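Local coordinates for protein peroxisomal acyl-coenzyme A oxidase 1 (Arabidopsis thaliana, PDB 1W07) that oxidises long- and medium-chain acyl-CoAs to 2-trans-enoyl-CoAs with FAD as cofactor, passing electrons to oxygen to give hydrogen peroxide in peroxisomal beta-oxidation, at residues E488-R493 with A523-Q528; I193-D198 with E264-P269. The protein carries 1 engineered substitution. All coordinates share one frame; numbering follows the deposited sequence.

Contact 1: residues E488-R493 with A523-Q528; sequences EARALR and AIAHCQ
Arg490 and Ala491 meet Ala525 and Gln528 where two helices of the C-terminal acyl-CoA oxidase region, 480-503 and 516-538, pack antiparallel. Small residues face each other where the helices come close: Ala491 CB lies 4.2 Å from Ala525 CB, and the local axes approach to 8.5 Å at 154° between their N-to-C directions. Ala525 CB also sits over the centre of one face of the Arg490 guanidinium, 3.3 Å from Arg490 CZ. The bend of the arginine chain at chi2 (-111°) brings this flat group over Ala525. Beyond the methyl, the end of the guanidinium grips a single amide oxygen with two nitrogens: Arg490 NH1 is 2.8 Å and Arg490 NH2 3.0 Å from Gln528 OE1, which lies close to the guanidinium plane at its edge. The amide plane itself is turned 34° from that plane. Arg490 is buried in this helix pair, and its NH2 also forms a salt bridge with Asp570, which probably balances its charge. A water accepts from Arg490 NH1 at 3.0 Å and donates to the backbone Ala525 O at 2.9 Å, bridging the helices a second time. His526 hydrogen-bonds Tyr457 through ND1.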
loop_
_atom_site.group_PDB
_atom_site.type_symbol
_atom_site.label_atom_id
_atom_site.label_comp_id
_atom_site.label_asym_id
_atom_site.label_seq_id
_atom_site.Cartn_x
_atom_site.Cartn_y
_atom_site.Cartn_z
ATOM N N GLU B 488 0.688 -21.735 20.273
ATOM C CA GLU B 488 1.486 -22.930 19.995
ATOM C C GLU B 488 0.587 -23.999 19.386
ATOM O O GLU B 488 0.935 -24.616 18.384
ATOM C CB GLU B 488 2.150 -23.463 21.272
ATOM C CG GLU B 488 3.146 -22.508 21.916
ATOM C CD GLU B 488 3.797 -23.093 23.154
ATOM O OE1 GLU B 488 3.143 -23.909 23.833
ATOM O OE2 GLU B 488 4.949 -22.725 23.462
ATOM N N ALA B 489 -0.577 -24.204 19.987
ATOM C CA ALA B 489 -1.529 -25.186 19.479
ATOM C C ALA B 489 -1.969 -24.852 18.055
ATOM O O ALA B 489 -1.998 -25.713 17.177
ATOM C CB ALA B 489 -2.746 -25.248 20.388
ATOM N N ARG B 490 -2.318 -23.594 17.828
ATOM C CA ARG B 490 -2.754 -23.152 16.513
ATOM C C ARG B 490 -1.690 -23.394 15.436
ATOM O O ARG B 490 -1.998 -23.874 14.343
ATOM C CB ARG B 490 -3.136 -21.668 16.582
ATOM C CG ARG B 490 -3.352 -21.007 15.239
ATOM C CD ARG B 490 -2.252 -19.995 14.968
ATOM N NE ARG B 490 -2.493 -19.220 13.742
ATOM C CZ ARG B 490 -1.942 -18.031 13.509
ATOM N NH1 ARG B 490 -1.135 -17.485 14.417
ATOM N NH2 ARG B 490 -2.197 -17.388 12.384
ATOM N N ALA B 491 -0.440 -23.078 15.753
ATOM C CA ALA B 491 0.666 -23.269 14.818
ATOM C C ALA B 491 0.952 -24.751 14.586
ATOM O O ALA B 491 1.057 -25.205 13.447
ATOM C CB ALA B 491 1.914 -22.584 15.344
ATOM N N LEU B 492 1.086 -25.501 15.676
ATOM C CA LEU B 492 1.360 -26.932 15.597
ATOM C C LEU B 492 0.250 -27.644 14.830
ATOM O O LEU B 492 0.516 -28.491 13.987
ATOM C CB LEU B 492 1.480 -27.528 17.004
ATOM C CG LEU B 492 1.687 -29.050 17.098
ATOM C CD1 LEU B 492 2.935 -29.463 16.340
ATOM C CD2 LEU B 492 1.814 -29.441 18.555
ATOM N N ARG B 493 -0.991 -27.291 15.144
ATOM C CA ARG B 493 -2.148 -27.877 14.498
ATOM C C ARG B 493 -2.102 -27.677 12.984
ATOM O O ARG B 493 -2.321 -28.616 12.213
ATOM C CB ARG B 493 -3.422 -27.260 15.075
ATOM C CG ARG B 493 -4.692 -27.565 14.303
ATOM C CD ARG B 493 -5.081 -29.021 14.392
ATOM N NE ARG B 493 -6.437 -29.184 14.923
ATOM C CZ ARG B 493 -7.073 -30.348 14.987
ATOM N NH1 ARG B 493 -6.470 -31.448 14.557
ATOM N NH2 ARG B 493 -8.298 -30.414 15.489
ATOM N N ALA B 523 3.518 -21.527 8.222
ATOM C CA ALA B 523 4.817 -20.935 8.512
ATOM C C ALA B 523 4.618 -19.558 9.149
ATOM O O ALA B 523 5.348 -19.172 10.062
ATOM C CB ALA B 523 5.644 -20.830 7.227
ATOM N N ILE B 524 3.624 -18.821 8.669
ATOM C CA ILE B 524 3.315 -17.506 9.225
ATOM C C ILE B 524 2.855 -17.648 10.665
ATOM O O ILE B 524 3.266 -16.864 11.523
ATOM C CB ILE B 524 2.216 -16.783 8.396
ATOM C CG1 ILE B 524 2.844 -16.240 7.103
ATOM C CG2 ILE B 524 1.560 -15.667 9.229
ATOM C CD1 ILE B 524 1.833 -15.729 6.123
ATOM N N ALA B 525 2.005 -18.641 10.937
ATOM C CA ALA B 525 1.512 -18.870 12.307
ATOM C C ALA B 525 2.685 -19.182 13.235
ATOM O O ALA B 525 2.712 -18.737 14.376
ATOM C CB ALA B 525 0.479 -20.028 12.340
ATOM N N HIS B 526 3.660 -19.940 12.743
ATOM C CA HIS B 526 4.836 -20.270 13.535
ATOM C C HIS B 526 5.620 -19.001 13.868
ATOM O O HIS B 526 5.976 -18.764 15.016
ATOM C CB HIS B 526 5.733 -21.232 12.768
ATOM C CG HIS B 526 7.020 -21.538 13.469
ATOM N ND1 HIS B 526 7.084 -22.302 14.614
ATOM C CD2 HIS B 526 8.296 -21.196 13.174
ATOM C CE1 HIS B 526 8.343 -22.417 14.993
ATOM N NE2 HIS B 526 9.098 -21.757 14.136
ATOM N N CYS B 527 5.881 -18.173 12.862
ATOM C CA CYS B 527 6.605 -16.916 13.070
ATOM C C CYS B 527 5.885 -15.978 14.034
ATOM O O CYS B 527 6.540 -15.274 14.810
ATOM C CB CYS B 527 6.815 -16.191 11.747
ATOM S SG CYS B 527 7.847 -17.111 10.624
ATOM N N GLN B 528 4.550 -15.951 13.985
ATOM C CA GLN B 528 3.785 -15.080 14.879
ATOM C C GLN B 528 3.933 -15.563 16.316
ATOM O O GLN B 528 4.054 -14.756 17.240
ATOM C CB GLN B 528 2.303 -15.044 14.469
ATOM C CG GLN B 528 2.069 -14.343 13.126
ATOM C CD GLN B 528 0.638 -14.450 12.621
ATOM O OE1 GLN B 528 -0.082 -15.401 12.938
ATOM N NE2 GLN B 528 0.235 -13.500 11.784
HETATM O O HOH W 1 0.500 -19.160 16.239
#

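Contact 2: residues I193-D198 with E264-P269; sequences ITNGKD and EGEYVP
Thr194, Asn195 and Gly265 carry this meeting of a hairpin turn and a loop. Thr194 OG1 donates to the backbone Gly265 O at 2.7 Å, coming in from the side of the carbonyl, tilted 28° from its plane. With OG1 anti to the backbone N (chi1 -174°), the hydroxyl is directed across to the glycine, while Thr194 CG2 rests 4.3 Å from Tyr267 CB. Gly265, with positive phi and no side chain, lets its backbone come close to Thr194 and Asn195. Both partners belong to connections between antiparallel strands. Thr194 to Lys197 form a type I' turn, the tight two-residue hairpin link between strands 185-194 and 197-207 in the acyl-CoA dehydrogenase-like middle domain, closed by Lys197 N to Thr194 O at 3.0 Å. Gly265 lies in the connection between the short strands 259-261 and 267-269, where Thr262 OG1 receives the backbone N-H of Glu264 and of Glu266. A valine replacing Thr194 would probably leave Gly265 O without its hydroxyl donor and the loop less firmly held there. On the solvent side, as modelled, Asn195 ND2 donates to Glu266 OE2 at 3.2 Å, reaching the oxygen from above the carboxylate plane; the amide and carboxylate planes stand 80° apart, and the bend of the glutamate chain at chi2 brings its end back to the asparagine. In the same model Asn195 OD1 is 2.9 Å from Gly265 O, two acceptors with no hydrogen bond, which makes the orientation of the amide doubtful, and with it the bond to Glu266. The Tyr267 ring stacks instead with Tyr199, its hydroxyl bonded to Ser259 and His202.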
loop_
_atom_site.group_PDB
_atom_site.type_symbol
_atom_site.label_atom_id
_atom_site.label_comp_id
_atom_site.label_asym_id
_atom_site.label_seq_id
_atom_site.Cartn_x
_atom_site.Cartn_y
_atom_site.Cartn_z
ATOM N N ILE B 193 33.426 -21.308 -13.620
ATOM C CA ILE B 193 33.724 -22.285 -14.652
ATOM C C ILE B 193 35.231 -22.514 -14.765
ATOM O O ILE B 193 36.004 -21.572 -14.962
ATOM C CB ILE B 193 33.177 -21.831 -16.021
ATOM C CG1 ILE B 193 31.672 -21.559 -15.930
ATOM C CG2 ILE B 193 33.416 -22.906 -17.048
ATOM C CD1 ILE B 193 31.062 -21.074 -17.244
ATOM N N THR B 194 35.639 -23.771 -14.618
ATOM C CA THR B 194 37.045 -24.152 -14.712
ATOM C C THR B 194 37.131 -25.646 -15.011
ATOM O O THR B 194 36.313 -26.437 -14.529
ATOM C CB THR B 194 37.808 -23.845 -13.402
ATOM O OG1 THR B 194 39.201 -24.109 -13.591
ATOM C CG2 THR B 194 37.291 -24.701 -12.261
ATOM N N ASN B 195 38.117 -26.028 -15.813
ATOM C CA ASN B 195 38.289 -27.430 -16.188
ATOM C C ASN B 195 37.027 -27.976 -16.855
ATOM O O ASN B 195 36.662 -29.134 -16.661
ATOM C CB ASN B 195 38.641 -28.270 -14.955
ATOM C CG ASN B 195 40.136 -28.310 -14.684
ATOM O OD1 ASN B 195 40.832 -27.303 -14.823
ATOM N ND2 ASN B 195 40.632 -29.473 -14.281
ATOM N N GLY B 196 36.365 -27.129 -17.639
ATOM C CA GLY B 196 35.159 -27.542 -18.335
ATOM C C GLY B 196 34.010 -27.938 -17.429
ATOM O O GLY B 196 33.134 -28.707 -17.825
ATOM N N LYS B 197 33.996 -27.411 -16.212
ATOM C CA LYS B 197 32.930 -27.745 -15.282
ATOM C C LYS B 197 32.366 -26.514 -14.586
ATOM O O LYS B 197 33.100 -25.575 -14.287
ATOM C CB LYS B 197 33.442 -28.731 -14.230
ATOM C CG LYS B 197 32.373 -29.177 -13.243
ATOM C CD LYS B 197 32.889 -30.247 -12.289
ATOM C CE LYS B 197 31.760 -30.805 -11.433
ATOM N NZ LYS B 197 30.702 -31.425 -12.278
ATOM N N ASP B 198 31.059 -26.535 -14.336
ATOM C CA ASP B 198 30.355 -25.452 -13.649
ATOM C C ASP B 198 30.334 -25.793 -12.156
ATOM O O ASP B 198 29.702 -26.768 -11.751
ATOM C CB ASP B 198 28.914 -25.358 -14.169
ATOM C CG ASP B 198 28.177 -24.127 -13.658
ATOM O OD1 ASP B 198 28.340 -23.773 -12.470
ATOM O OD2 ASP B 198 27.421 -23.523 -14.449
ATOM N N GLU B 264 46.646 -23.944 -11.867
ATOM C CA GLU B 264 46.372 -24.903 -12.938
ATOM C C GLU B 264 44.875 -25.092 -13.177
ATOM O O GLU B 264 44.467 -26.000 -13.901
ATOM C CB GLU B 264 46.999 -26.263 -12.635
ATOM C CG GLU B 264 48.508 -26.268 -12.695
ATOM C CD GLU B 264 49.066 -27.664 -12.732
ATOM O OE1 GLU B 264 48.703 -28.472 -11.848
ATOM O OE2 GLU B 264 49.873 -27.955 -13.644
ATOM N N GLY B 265 44.059 -24.244 -12.561
ATOM C CA GLY B 265 42.621 -24.339 -12.750
ATOM C C GLY B 265 41.916 -25.429 -11.962
ATOM O O GLY B 265 40.825 -25.860 -12.336
ATOM N N GLU B 266 42.529 -25.875 -10.873
ATOM C CA GLU B 266 41.937 -26.909 -10.044
ATOM C C GLU B 266 41.042 -26.292 -8.978
ATOM O O GLU B 266 41.459 -25.387 -8.254
ATOM C CB GLU B 266 43.026 -27.742 -9.365
ATOM C CG GLU B 266 43.824 -28.618 -10.314
ATOM C CD GLU B 266 42.962 -29.648 -11.012
ATOM O OE1 GLU B 266 42.177 -30.330 -10.318
ATOM O OE2 GLU B 266 43.070 -29.780 -12.250
ATOM N N TYR B 267 39.807 -26.775 -8.889
ATOM C CA TYR B 267 38.865 -26.282 -7.896
ATOM C C TYR B 267 39.107 -27.072 -6.626
ATOM O O TYR B 267 38.870 -28.279 -6.591
ATOM C CB TYR B 267 37.420 -26.504 -8.356
ATOM C CG TYR B 267 36.390 -25.938 -7.396
ATOM C CD1 TYR B 267 36.100 -24.576 -7.383
ATOM C CD2 TYR B 267 35.732 -26.759 -6.478
ATOM C CE1 TYR B 267 35.179 -24.040 -6.481
ATOM C CE2 TYR B 267 34.810 -26.233 -5.568
ATOM C CZ TYR B 267 34.540 -24.869 -5.579
ATOM O OH TYR B 267 33.626 -24.327 -4.702
ATOM N N VAL B 268 39.570 -26.396 -5.581
ATOM C CA VAL B 268 39.847 -27.068 -4.315
ATOM C C VAL B 268 39.201 -26.379 -3.109
ATOM O O VAL B 268 39.565 -25.254 -2.757
ATOM C CB VAL B 268 41.370 -27.157 -4.063
ATOM C CG1 VAL B 268 41.644 -28.108 -2.912
ATOM C CG2 VAL B 268 42.091 -27.609 -5.335
ATOM N N PRO B 269 38.227 -27.044 -2.465
ATOM C CA PRO B 269 37.546 -26.481 -1.292
ATOM C C PRO B 269 38.550 -26.247 -0.164
ATOM O O PRO B 269 39.462 -27.051 0.034
ATOM C CB PRO B 269 36.527 -27.559 -0.937
ATOM C CG PRO B 269 36.197 -28.156 -2.268
ATOM C CD PRO B 269 37.568 -28.288 -2.897
#

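Overall arrangement
The two contacts share no element and do not touch: their centres are 45 Å apart and their nearest atoms about 30 Å. Contact 1 is wholly buried and joins two long helices late in the chain; contact 2 joins two beta connections near the periphery, and part of it is exposed. Both bury roughly 200 Å², and in both, small residues lie where the backbones come nearest, alanines in the first and a glycine in the second. Their polar chemistry differs with place. Inside the helical region a buried guanidinium has an amide, a water and an aspartate among its partners, whereas in contact 2 one backbone carbonyl takes a hydroxyl and a longer, less certain amide-carboxylate bond lies nearer solvent.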